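Local coordinates for protein natural cytotoxicity triggering receptor 2 (Homo sapiens, PDB 1HKF) that serves as a cytotoxicity-activating receptor of natural killer cells that may increase the efficiency of tumor cell lysis, here represented by its extracellular immunoglobulin domain, at residues A[63-68]-A[76-81]. Sequence-based numbering, arbitrary orientation.
Sequences KPRTMA and WDDPDA
Arg-65 carries a surface contact in which the loop following strand 54-61 lies against the end of strand 73-78 and the turn beyond it. Arg-65 N donates to Asp-77 O (2.7 Å). Next to this bond a water accepts from Thr-66 N and from Asp-77 N, bridging the two backbones where they do not bond directly. A chi1 of 172°, CG anti to the backbone N, swings the Trp-76 indole across to the loop: Arg-65 CA sits over one face, 3.8 Å from the centroid of the six-membered ring in a CH-pi contact, and Arg-65 CB packs on CZ2. The arginine chain then runs past the Asp-78 carboxylate and bends at chi3 (-63°), which brings Arg-65 NH1 to Asp-78 OD1 (2.9 Å) in a hydrogen-bonded salt bridge; the oxygen lies in the guanidinium plane, but NH1 comes to it from above the carboxylate plane. That oxygen also accepts from Asp-80 N on the opposite face of its carboxylate, so two bonds grip it and hold the turn. Asp-80 OD2, 3.6 Å from Arg-65 NH1, adds charge attraction alone. Pro-64 CB meets Pro-79 CD, while the buried Asp-77 carboxylate turns to Tyr-34, Tyr-41 and Lys-44. The bond from Asp-80 N to Asp-78 OD1 closes an Asx turn, here part of a salt-bridge network at the end of strand 73-78, outermost in the three-stranded sheet of this V-set immunoglobulin domain.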
ATOM      1  N   LYS A  63       4.128  -4.624  21.270  1.00 31.93           N
ATOM      2  CA  LYS A  63       2.945  -4.368  22.076  1.00 31.18           C
ATOM      3  C   LYS A  63       1.823  -3.957  21.129  1.00 29.22           C
ATOM      4  O   LYS A  63       2.069  -3.395  20.086  1.00 29.14           O
ATOM      5  CB  LYS A  63       3.237  -3.272  23.105  1.00 32.88           C
ATOM      6  CG  LYS A  63       4.153  -3.765  24.157  1.00 35.56           C
ATOM      7  CD  LYS A  63       4.084  -2.900  25.362  1.00 39.62           C
ATOM      8  CE  LYS A  63       5.154  -1.862  25.348  1.00 40.96           C
ATOM      9  NZ  LYS A  63       5.518  -1.749  26.779  1.00 45.48           N
ATOM     10  N   PRO A  64       0.572  -4.250  21.486  1.00 28.66           N
ATOM     11  CA  PRO A  64      -0.548  -3.896  20.606  1.00 27.37           C
ATOM     12  C   PRO A  64      -0.781  -2.397  20.382  1.00 28.58           C
ATOM     13  O   PRO A  64      -0.518  -1.592  21.270  1.00 27.93           O
ATOM     14  CB  PRO A  64      -1.739  -4.584  21.265  1.00 27.08           C
ATOM     15  CG  PRO A  64      -1.363  -4.629  22.723  1.00 27.27           C
ATOM     16  CD  PRO A  64       0.130  -4.883  22.749  1.00 25.92           C
ATOM     17  N   ARG A  65      -1.261  -2.047  19.175  1.00 28.65           N
ATOM     18  CA  ARG A  65      -1.571  -0.682  18.808  1.00 28.07           C
ATOM     19  C   ARG A  65      -0.425   0.274  19.175  1.00 29.37           C
ATOM     20  O   ARG A  65      -0.620   1.267  19.860  1.00 29.61           O
ATOM     21  CB  ARG A  65      -2.869  -0.305  19.495  1.00 27.58           C
ATOM     22  CG  ARG A  65      -4.067  -1.149  19.040  1.00 25.01           C
ATOM     23  CD  ARG A  65      -5.301  -0.860  19.874  1.00 26.75           C
ATOM     24  NE  ARG A  65      -5.057  -1.234  21.270  1.00 27.43           N
ATOM     25  CZ  ARG A  65      -5.198  -2.480  21.750  1.00 28.69           C
ATOM     26  NH1 ARG A  65      -5.625  -3.475  20.972  1.00 26.56           N
ATOM     27  NH2 ARG A  65      -4.751  -2.765  22.966  1.00 23.70           N
ATOM     28  N   THR A  66       0.788  -0.082  18.784  1.00 30.09           N
ATOM     29  CA  THR A  66       1.944   0.772  19.042  1.00 34.92           C
ATOM     30  C   THR A  66       2.466   1.312  17.690  1.00 38.69           C
ATOM     31  O   THR A  66       2.331   0.664  16.640  1.00 36.75           O
ATOM     32  CB  THR A  66       3.132   0.019  19.717  1.00 34.32           C
ATOM     33  OG1 THR A  66       3.307  -1.269  19.099  1.00 33.38           O
ATOM     34  CG2 THR A  66       2.913  -0.126  21.224  1.00 33.74           C
ATOM     35  N   MET A  67       3.036   2.505  17.715  1.00 44.29           N
ATOM     36  CA  MET A  67       3.580   3.090  16.493  1.00 51.18           C
ATOM     37  C   MET A  67       4.974   2.505  16.328  1.00 53.72           C
ATOM     38  O   MET A  67       5.966   3.216  16.507  1.00 53.28           O
ATOM     39  CB  MET A  67       3.679   4.617  16.607  1.00 54.64           C
ATOM     40  CG  MET A  67       2.354   5.319  16.914  1.00 59.65           C
ATOM     41  SD  MET A  67       1.454   6.015  15.482  1.00 67.14           S
ATOM     42  CE  MET A  67       2.212   7.681  15.453  1.00 63.65           C
ATOM     43  N   ALA A  68       5.022   1.200  16.011  1.00 57.18           N
ATOM     44  CA  ALA A  68       6.273   0.451  15.797  1.00 60.69           C
ATOM     45  C   ALA A  68       7.053   0.962  14.551  1.00 63.10           C
ATOM     46  O   ALA A  68       6.824   0.535  13.421  1.00 62.08           O
ATOM     47  CB  ALA A  68       5.977  -1.073  15.674  1.00 59.30           C
ATOM     48  N   TRP A  76       1.461  -1.661  12.178  1.00 24.57           N
ATOM     49  CA  TRP A  76       0.459  -1.214  13.074  1.00 23.94           C
ATOM     50  C   TRP A  76      -0.274  -2.527  13.328  1.00 23.34           C
ATOM     51  O   TRP A  76      -0.772  -3.147  12.375  1.00 21.97           O
ATOM     52  CB  TRP A  76      -0.517  -0.209  12.462  1.00 25.60           C
ATOM     53  CG  TRP A  76      -1.648   0.055  13.413  1.00 26.80           C
ATOM     54  CD1 TRP A  76      -2.907  -0.449  13.341  1.00 27.66           C
ATOM     55  CD2 TRP A  76      -1.601   0.849  14.613  1.00 28.23           C
ATOM     56  NE1 TRP A  76      -3.663  -0.015  14.420  1.00 28.76           N
ATOM     57  CE2 TRP A  76      -2.879   0.786  15.209  1.00 28.71           C
ATOM     58  CE3 TRP A  76      -0.600   1.616  15.233  1.00 30.11           C
ATOM     59  CZ2 TRP A  76      -3.191   1.467  16.389  1.00 29.14           C
ATOM     60  CZ3 TRP A  76      -0.910   2.302  16.414  1.00 28.14           C
ATOM     61  CH2 TRP A  76      -2.196   2.222  16.970  1.00 31.06           C
ATOM     62  N   ASP A  77      -0.334  -2.954  14.591  1.00 22.20           N
ATOM     63  CA  ASP A  77      -1.047  -4.197  14.911  1.00 23.70           C
ATOM     64  C   ASP A  77      -2.142  -3.986  15.914  1.00 25.18           C
ATOM     65  O   ASP A  77      -1.934  -3.402  16.980  1.00 25.33           O
ATOM     66  CB  ASP A  77      -0.076  -5.231  15.444  1.00 23.72           C
ATOM     67  CG  ASP A  77      -0.773  -6.480  15.923  1.00 25.78           C
ATOM     68  OD1 ASP A  77      -1.711  -6.900  15.226  1.00 22.16           O
ATOM     69  OD2 ASP A  77      -0.364  -7.026  16.991  1.00 26.77           O
ATOM     70  N   ASP A  78      -3.330  -4.452  15.589  1.00 26.60           N
ATOM     71  CA  ASP A  78      -4.404  -4.322  16.536  1.00 27.97           C
ATOM     72  C   ASP A  78      -5.169  -5.634  16.625  1.00 28.63           C
ATOM     73  O   ASP A  78      -5.961  -5.938  15.742  1.00 28.22           O
ATOM     74  CB  ASP A  78      -5.386  -3.202  16.167  1.00 29.98           C
ATOM     75  CG  ASP A  78      -6.520  -3.062  17.219  1.00 31.78           C
ATOM     76  OD1 ASP A  78      -6.502  -3.810  18.248  1.00 29.98           O
ATOM     77  OD2 ASP A  78      -7.425  -2.223  17.032  1.00 31.00           O
ATOM     78  N   PRO A  79      -4.980  -6.405  17.736  1.00 28.90           N
ATOM     79  CA  PRO A  79      -5.643  -7.696  17.972  1.00 29.47           C
ATOM     80  C   PRO A  79      -7.146  -7.633  17.895  1.00 30.71           C
ATOM     81  O   PRO A  79      -7.782  -8.591  17.479  1.00 32.52           O
ATOM     82  CB  PRO A  79      -5.150  -8.090  19.355  1.00 28.35           C
ATOM     83  CG  PRO A  79      -3.795  -7.582  19.360  1.00 27.61           C
ATOM     84  CD  PRO A  79      -3.959  -6.175  18.768  1.00 26.63           C
ATOM     85  N   ASP A  80      -7.733  -6.514  18.297  1.00 32.75           N
ATOM     86  CA  ASP A  80      -9.184  -6.367  18.221  1.00 33.72           C
ATOM     87  C   ASP A  80      -9.631  -6.413  16.789  1.00 34.04           C
ATOM     88  O   ASP A  80     -10.787  -6.753  16.529  1.00 34.05           O
ATOM     89  CB  ASP A  80      -9.648  -5.027  18.778  1.00 37.69           C
ATOM     90  CG  ASP A  80      -9.395  -4.886  20.276  1.00 41.09           C
ATOM     91  OD1 ASP A  80      -9.447  -5.924  20.995  1.00 43.02           O
ATOM     92  OD2 ASP A  80      -9.168  -3.728  20.724  1.00 41.31           O
ATOM     93  N   ALA A  81      -8.743  -6.038  15.856  1.00 32.56           N
ATOM     94  CA  ALA A  81      -9.105  -6.058  14.444  1.00 33.74           C
ATOM     95  C   ALA A  81      -8.789  -7.428  13.809  1.00 34.02           C
ATOM     96  O   ALA A  81      -9.382  -7.793  12.805  1.00 35.15           O
ATOM     97  CB  ALA A  81      -8.381  -4.942  13.685  1.00 31.71           C
TER
HETATM   98  O   HOH W   1       1.621  -2.133  16.739  1.00 29.59           O